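Local coordinates for uncharacterized protein (PDB 1ZBS), which is of unknown function but, as a putative N-acetylglucosamine kinase of the ASKHA superfamily, probably phosphorylates a sugar at the expense of ATP, at residues Asn39-Ala44 and Ala75-Glu80; Glu80-Met85 and Ile92-Asp97. One frame throughout, in Å; residues are numbered along the deposited sequence.

Contact 1 of 2, residues Asn39-Ala44 and Ala75-Glu80; sequences NEIDTA and APMLNE
Ile41 of helix 38-53 faces Met77 and Leu78 of helix 75-85, two helices of the N-terminal lobe in the actin-like, ribonuclease H-type fold of the ASKHA superfamily. This lobe is built on a mixed sheet of order 3-2-1-4-5; helix 38-53 comes after its strand 21-29, and helix 75-85 connects strands 62-67 and 91-95. The backbones come nearest at Ile41 and Leu78, whose CA atoms are 8.2 Å apart. The beta-branched Ile41 leaves its backbone toward the other helix and divides its two arms between the neighbours there. Its CG2 methyl is directed to the methyl end of Met77, with Ile41 CG2 4.4 Å from Met77 CE. The other arm serves Leu78: Ile41 CG1 lies 4.4 Å from one branch methyl, Leu78 CD1. Neither Met77 nor Leu78 leaves its backbone aimed at Ile41. Met77, present as selenomethionine, first extends with CG anti to the backbone N (chi1 -174°) and then folds at its next two torsions, which brings selenium and methyl round in front of the isoleucine. No hydrogen bond crosses, and just 102 Å² is buried, so these two segments meet through three apolar side chains alone. The loop residue Ile31 touches both Ile41 and Leu78, extending this small core. Charged groups lie beside the apolar cluster: Glu80 reaches back to Arg38 in a salt bridge between the two helices, and Asp42 pairs with Arg46 in its own helix. The selenium takes part as well as the methyl, Met77 SE standing 4.4 Å from Ile41 CG2, so the bent end of the side chain lies against that one methyl.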
loop_
_atom_site.group_PDB
_atom_site.type_symbol
_atom_site.label_atom_id
_atom_site.label_comp_id
_atom_site.label_asym_id
_atom_site.label_seq_id
_atom_site.Cartn_x
_atom_site.Cartn_y
_atom_site.Cartn_z
ATOM N N ASN A 39 -0.269 -23.023 -18.639
ATOM C CA ASN A 39 -0.495 -24.264 -17.911
ATOM C C ASN A 39 -0.739 -24.167 -16.406
ATOM O O ASN A 39 -1.284 -25.102 -15.799
ATOM C CB ASN A 39 0.642 -25.271 -18.206
ATOM C CG ASN A 39 2.016 -24.766 -17.780
ATOM O OD1 ASN A 39 2.277 -24.557 -16.587
ATOM N ND2 ASN A 39 2.906 -24.572 -18.756
ATOM N N GLU A 40 -0.368 -23.054 -15.784
ATOM C CA GLU A 40 -0.607 -22.936 -14.346
ATOM C C GLU A 40 -2.101 -22.707 -14.121
ATOM O O GLU A 40 -2.579 -22.741 -12.987
ATOM C CB GLU A 40 0.214 -21.794 -13.732
ATOM C CG GLU A 40 -0.388 -20.416 -13.865
ATOM C CD GLU A 40 0.287 -19.414 -12.945
ATOM O OE1 GLU A 40 0.268 -19.639 -11.707
ATOM O OE2 GLU A 40 0.844 -18.406 -13.455
ATOM N N ILE A 41 -2.830 -22.473 -15.212
ATOM C CA ILE A 41 -4.282 -22.287 -15.153
ATOM C C ILE A 41 -4.926 -23.424 -15.945
ATOM O O ILE A 41 -6.128 -23.689 -15.834
ATOM C CB ILE A 41 -4.733 -20.929 -15.775
ATOM C CG1 ILE A 41 -6.223 -20.709 -15.494
ATOM C CG2 ILE A 41 -4.520 -20.934 -17.293
ATOM C CD1 ILE A 41 -6.600 -20.912 -14.025
ATOM N N ASP A 42 -4.099 -24.095 -16.746
ATOM C CA ASP A 42 -4.532 -25.219 -17.578
ATOM C C ASP A 42 -4.737 -26.409 -16.650
ATOM O O ASP A 42 -5.338 -27.420 -17.019
ATOM C CB ASP A 42 -3.439 -25.555 -18.593
ATOM C CG ASP A 42 -3.990 -26.049 -19.905
ATOM O OD1 ASP A 42 -4.661 -25.261 -20.613
ATOM O OD2 ASP A 42 -3.754 -27.232 -20.237
ATOM N N THR A 43 -4.213 -26.272 -15.437
ATOM C CA THR A 43 -4.326 -27.312 -14.437
ATOM C C THR A 43 -5.590 -27.129 -13.612
ATOM O O THR A 43 -6.262 -28.105 -13.252
ATOM C CB THR A 43 -3.099 -27.313 -13.502
ATOM O OG1 THR A 43 -3.463 -27.874 -12.230
ATOM C CG2 THR A 43 -2.577 -25.898 -13.315
ATOM N N ALA A 44 -5.917 -25.876 -13.321
ATOM C CA ALA A 44 -7.115 -25.567 -12.543
ATOM C C ALA A 44 -8.366 -25.903 -13.349
ATOM O O ALA A 44 -9.379 -26.347 -12.800
ATOM C CB ALA A 44 -7.123 -24.093 -12.162
ATOM N N ALA A 75 -6.855 -12.259 -23.005
ATOM C CA ALA A 75 -8.121 -12.981 -23.013
ATOM C C ALA A 75 -8.043 -14.195 -23.944
ATOM O O ALA A 75 -8.470 -15.290 -23.580
ATOM C CB ALA A 75 -9.253 -12.054 -23.460
ATOM N N PRO A 76 -7.486 -14.017 -25.157
ATOM C CA PRO A 76 -7.370 -15.124 -26.115
ATOM C C PRO A 76 -6.532 -16.297 -25.624
ATOM O O PRO A 76 -6.417 -17.312 -26.304
ATOM C CB PRO A 76 -6.757 -14.454 -27.343
ATOM C CG PRO A 76 -5.933 -13.358 -26.752
ATOM C CD PRO A 76 -6.874 -12.795 -25.713
HETATM N N MSE A 77 -5.948 -16.156 -24.445
HETATM C CA MSE A 77 -5.128 -17.214 -23.890
HETATM C C MSE A 77 -6.031 -18.155 -23.091
HETATM O O MSE A 77 -5.946 -19.378 -23.212
HETATM C CB MSE A 77 -4.027 -16.597 -23.016
HETATM C CG MSE A 77 -3.000 -17.576 -22.471
HETATM SE SE MSE A 77 -3.646 -18.583 -20.944
HETATM C CE MSE A 77 -2.920 -17.478 -19.520
ATOM N N LEU A 78 -6.909 -17.580 -22.281
ATOM C CA LEU A 78 -7.830 -18.386 -21.491
ATOM C C LEU A 78 -8.833 -19.027 -22.436
ATOM O O LEU A 78 -9.363 -20.101 -22.163
ATOM C CB LEU A 78 -8.556 -17.509 -20.472
ATOM C CG LEU A 78 -9.522 -18.209 -19.515
ATOM C CD1 LEU A 78 -8.846 -19.382 -18.826
ATOM C CD2 LEU A 78 -10.007 -17.186 -18.500
ATOM N N ASN A 79 -9.085 -18.354 -23.554
ATOM C CA ASN A 79 -10.016 -18.852 -24.558
ATOM C C ASN A 79 -9.465 -20.164 -25.117
ATOM O O ASN A 79 -10.215 -21.110 -25.347
ATOM C CB ASN A 79 -10.184 -17.815 -25.677
ATOM C CG ASN A 79 -11.210 -18.235 -26.719
ATOM O OD1 ASN A 79 -11.079 -19.281 -27.355
ATOM N ND2 ASN A 79 -12.235 -17.411 -26.902
ATOM N N GLU A 80 -8.151 -20.220 -25.317
ATOM C CA GLU A 80 -7.511 -21.424 -25.836
ATOM C C GLU A 80 -7.540 -22.543 -24.806
ATOM O O GLU A 80 -7.788 -23.701 -25.146
ATOM C CB GLU A 80 -6.063 -21.136 -26.227
ATOM C CG GLU A 80 -5.920 -20.160 -27.377
ATOM C CD GLU A 80 -4.474 -19.966 -27.790
ATOM O OE1 GLU A 80 -3.814 -20.978 -28.115
ATOM O OE2 GLU A 80 -4.000 -18.807 -27.788
#

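Contact 2 of 2, residues Glu80-Met85 and Ile92-Asp97; sequences EALDSM and IEVAGD
Glu80 O, two residues ahead of the Leu82 that packs on Ile92, accepts from both the hydroxyl and the amide of Ser84. Ser84 OG gives a bond of 3.2 Å to Glu80 O, at a C=O...OG angle of 151°. The hydroxyl is tilted 27° from the carbonyl plane, and Ser84 N adds a weak bond, so one carbonyl is gripped twice from within helix 75-85, in the beta-alpha-beta unit of strand 62-67, helix 75-85 and strand 91-95. Helix and strand run roughly antiparallel at 147°, their axes 9.0 Å apart. Leu82 projects at the sheet, and its CD1 meets the end of Ile92 at an unusually tight 3.4 Å from Ile92 CD1. Ile92 reaches there with CG1 anti to its backbone N, and the same Leu82 CD1 lies 4.2 Å from Val94 CG2. At the margin of the contact, the carboxylate oxygen Asp83 OD2 lies 3.9 Å from Ile92 CG2. Ala81 and Met85 turn instead to helix 38-53. With no hydrogen bond between helix and strand here, close-fitting aliphatic groups make the contact, and the carboxylate, at a partly exposed border, probably keeps some access to solvent.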
loop_
_atom_site.group_PDB
_atom_site.type_symbol
_atom_site.label_atom_id
_atom_site.label_comp_id
_atom_site.label_asym_id
_atom_site.label_seq_id
_atom_site.Cartn_x
_atom_site.Cartn_y
_atom_site.Cartn_z
ATOM N N GLU A 80 -8.151 -20.220 -25.317
ATOM C CA GLU A 80 -7.511 -21.424 -25.836
ATOM C C GLU A 80 -7.540 -22.543 -24.806
ATOM O O GLU A 80 -7.788 -23.701 -25.146
ATOM C CB GLU A 80 -6.063 -21.136 -26.227
ATOM C CG GLU A 80 -5.920 -20.160 -27.377
ATOM C CD GLU A 80 -4.474 -19.966 -27.790
ATOM O OE1 GLU A 80 -3.814 -20.978 -28.115
ATOM O OE2 GLU A 80 -4.000 -18.807 -27.788
ATOM N N ALA A 81 -7.281 -22.190 -23.550
ATOM C CA ALA A 81 -7.280 -23.148 -22.448
ATOM C C ALA A 81 -8.671 -23.742 -22.266
ATOM O O ALA A 81 -8.823 -24.954 -22.111
ATOM C CB ALA A 81 -6.835 -22.456 -21.160
ATOM N N LEU A 82 -9.681 -22.877 -22.274
ATOM C CA LEU A 82 -11.070 -23.307 -22.128
ATOM C C LEU A 82 -11.458 -24.161 -23.322
ATOM O O LEU A 82 -12.076 -25.215 -23.173
ATOM C CB LEU A 82 -12.001 -22.095 -22.055
ATOM C CG LEU A 82 -12.029 -21.288 -20.752
ATOM C CD1 LEU A 82 -12.698 -19.948 -21.006
ATOM C CD2 LEU A 82 -12.763 -22.070 -19.669
ATOM N N ASP A 83 -11.089 -23.701 -24.511
ATOM C CA ASP A 83 -11.410 -24.430 -25.721
ATOM C C ASP A 83 -10.819 -25.846 -25.703
ATOM O O ASP A 83 -11.338 -26.745 -26.360
ATOM C CB ASP A 83 -10.926 -23.650 -26.947
ATOM C CG ASP A 83 -11.443 -24.233 -28.248
ATOM O OD1 ASP A 83 -10.835 -25.209 -28.739
ATOM O OD2 ASP A 83 -12.464 -23.722 -28.770
ATOM N N SER A 84 -9.741 -26.046 -24.948
ATOM C CA SER A 84 -9.128 -27.365 -24.849
ATOM C C SER A 84 -9.874 -28.173 -23.790
ATOM O O SER A 84 -9.818 -29.405 -23.770
ATOM C CB SER A 84 -7.643 -27.250 -24.484
ATOM O OG SER A 84 -6.898 -26.700 -25.563
HETATM N N MSE A 85 -10.578 -27.474 -22.908
HETATM C CA MSE A 85 -11.358 -28.144 -21.879
HETATM C C MSE A 85 -12.554 -28.798 -22.570
HETATM O O MSE A 85 -12.805 -29.988 -22.396
HETATM C CB MSE A 85 -11.825 -27.134 -20.829
HETATM C CG MSE A 85 -12.731 -27.733 -19.771
HETATM SE SE MSE A 85 -12.938 -26.570 -18.250
HETATM C CE MSE A 85 -14.331 -25.413 -18.928
ATOM N N ILE A 92 -17.055 -19.777 -27.454
ATOM C CA ILE A 92 -16.294 -19.491 -26.244
ATOM C C ILE A 92 -15.861 -18.031 -26.216
ATOM O O ILE A 92 -14.984 -17.618 -26.975
ATOM C CB ILE A 92 -15.053 -20.385 -26.159
ATOM C CG1 ILE A 92 -14.072 -19.810 -25.140
ATOM C CG2 ILE A 92 -14.425 -20.529 -27.534
ATOM C CD1 ILE A 92 -14.646 -19.711 -23.749
ATOM N N GLU A 93 -16.483 -17.256 -25.332
ATOM C CA GLU A 93 -16.190 -15.832 -25.193
ATOM C C GLU A 93 -15.607 -15.492 -23.823
ATOM O O GLU A 93 -16.150 -15.888 -22.790
ATOM C CB GLU A 93 -17.468 -15.018 -25.423
ATOM C CG GLU A 93 -17.998 -15.047 -26.853
ATOM C CD GLU A 93 -19.265 -14.225 -27.008
ATOM O OE1 GLU A 93 -19.280 -13.068 -26.544
ATOM O OE2 GLU A 93 -20.244 -14.730 -27.599
ATOM N N VAL A 94 -14.500 -14.754 -23.822
ATOM C CA VAL A 94 -13.838 -14.353 -22.583
ATOM C C VAL A 94 -13.845 -12.836 -22.492
ATOM O O VAL A 94 -13.412 -12.153 -23.420
ATOM C CB VAL A 94 -12.380 -14.856 -22.539
ATOM C CG1 VAL A 94 -11.857 -14.811 -21.114
ATOM C CG2 VAL A 94 -12.305 -16.271 -23.087
ATOM N N ALA A 95 -14.346 -12.315 -21.379
ATOM C CA ALA A 95 -14.427 -10.871 -21.177
ATOM C C ALA A 95 -14.104 -10.497 -19.735
ATOM O O ALA A 95 -14.100 -11.350 -18.850
ATOM C CB ALA A 95 -15.817 -10.375 -21.547
ATOM N N GLY A 96 -13.839 -9.213 -19.509
ATOM C CA GLY A 96 -13.515 -8.743 -18.175
ATOM C C GLY A 96 -14.676 -8.826 -17.202
ATOM O O GLY A 96 -15.841 -8.881 -17.605
ATOM N N ASP A 97 -14.358 -8.834 -15.912
ATOM C CA ASP A 97 -15.381 -8.909 -14.885
ATOM C C ASP A 97 -16.214 -7.634 -14.783
ATOM O O ASP A 97 -17.368 -7.672 -14.347
ATOM C CB ASP A 97 -14.758 -9.235 -13.520
ATOM C CG ASP A 97 -13.669 -8.252 -13.109
ATOM O OD1 ASP A 97 -13.341 -8.222 -11.905
ATOM O OD2 ASP A 97 -13.129 -7.520 -13.973
#

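Contacts 1 and 2 lie on consecutive turns of helix 75-85, share Glu80 and have centres about 8 Å apart. One side of the helix meets helix 38-53 and another meets strand 91-95, so helix 75-85 joins helix 38-53 to the sheet. The two contacts touch directly: Asn79 ND2 comes within 2.8 Å of Ile92 O, and Leu78 CD2 packs 4.0 Å from Val94 CG1. On the helix-helix side, Asp42 OD1 sits 3.6 Å from Ala81 CB. Both are peripheral, with centres about 20 and 19 Å from that of the chain. No ligand marks a site at either; if the protein acts like its relatives, nucleotide would probably lie in the cleft between the lobes.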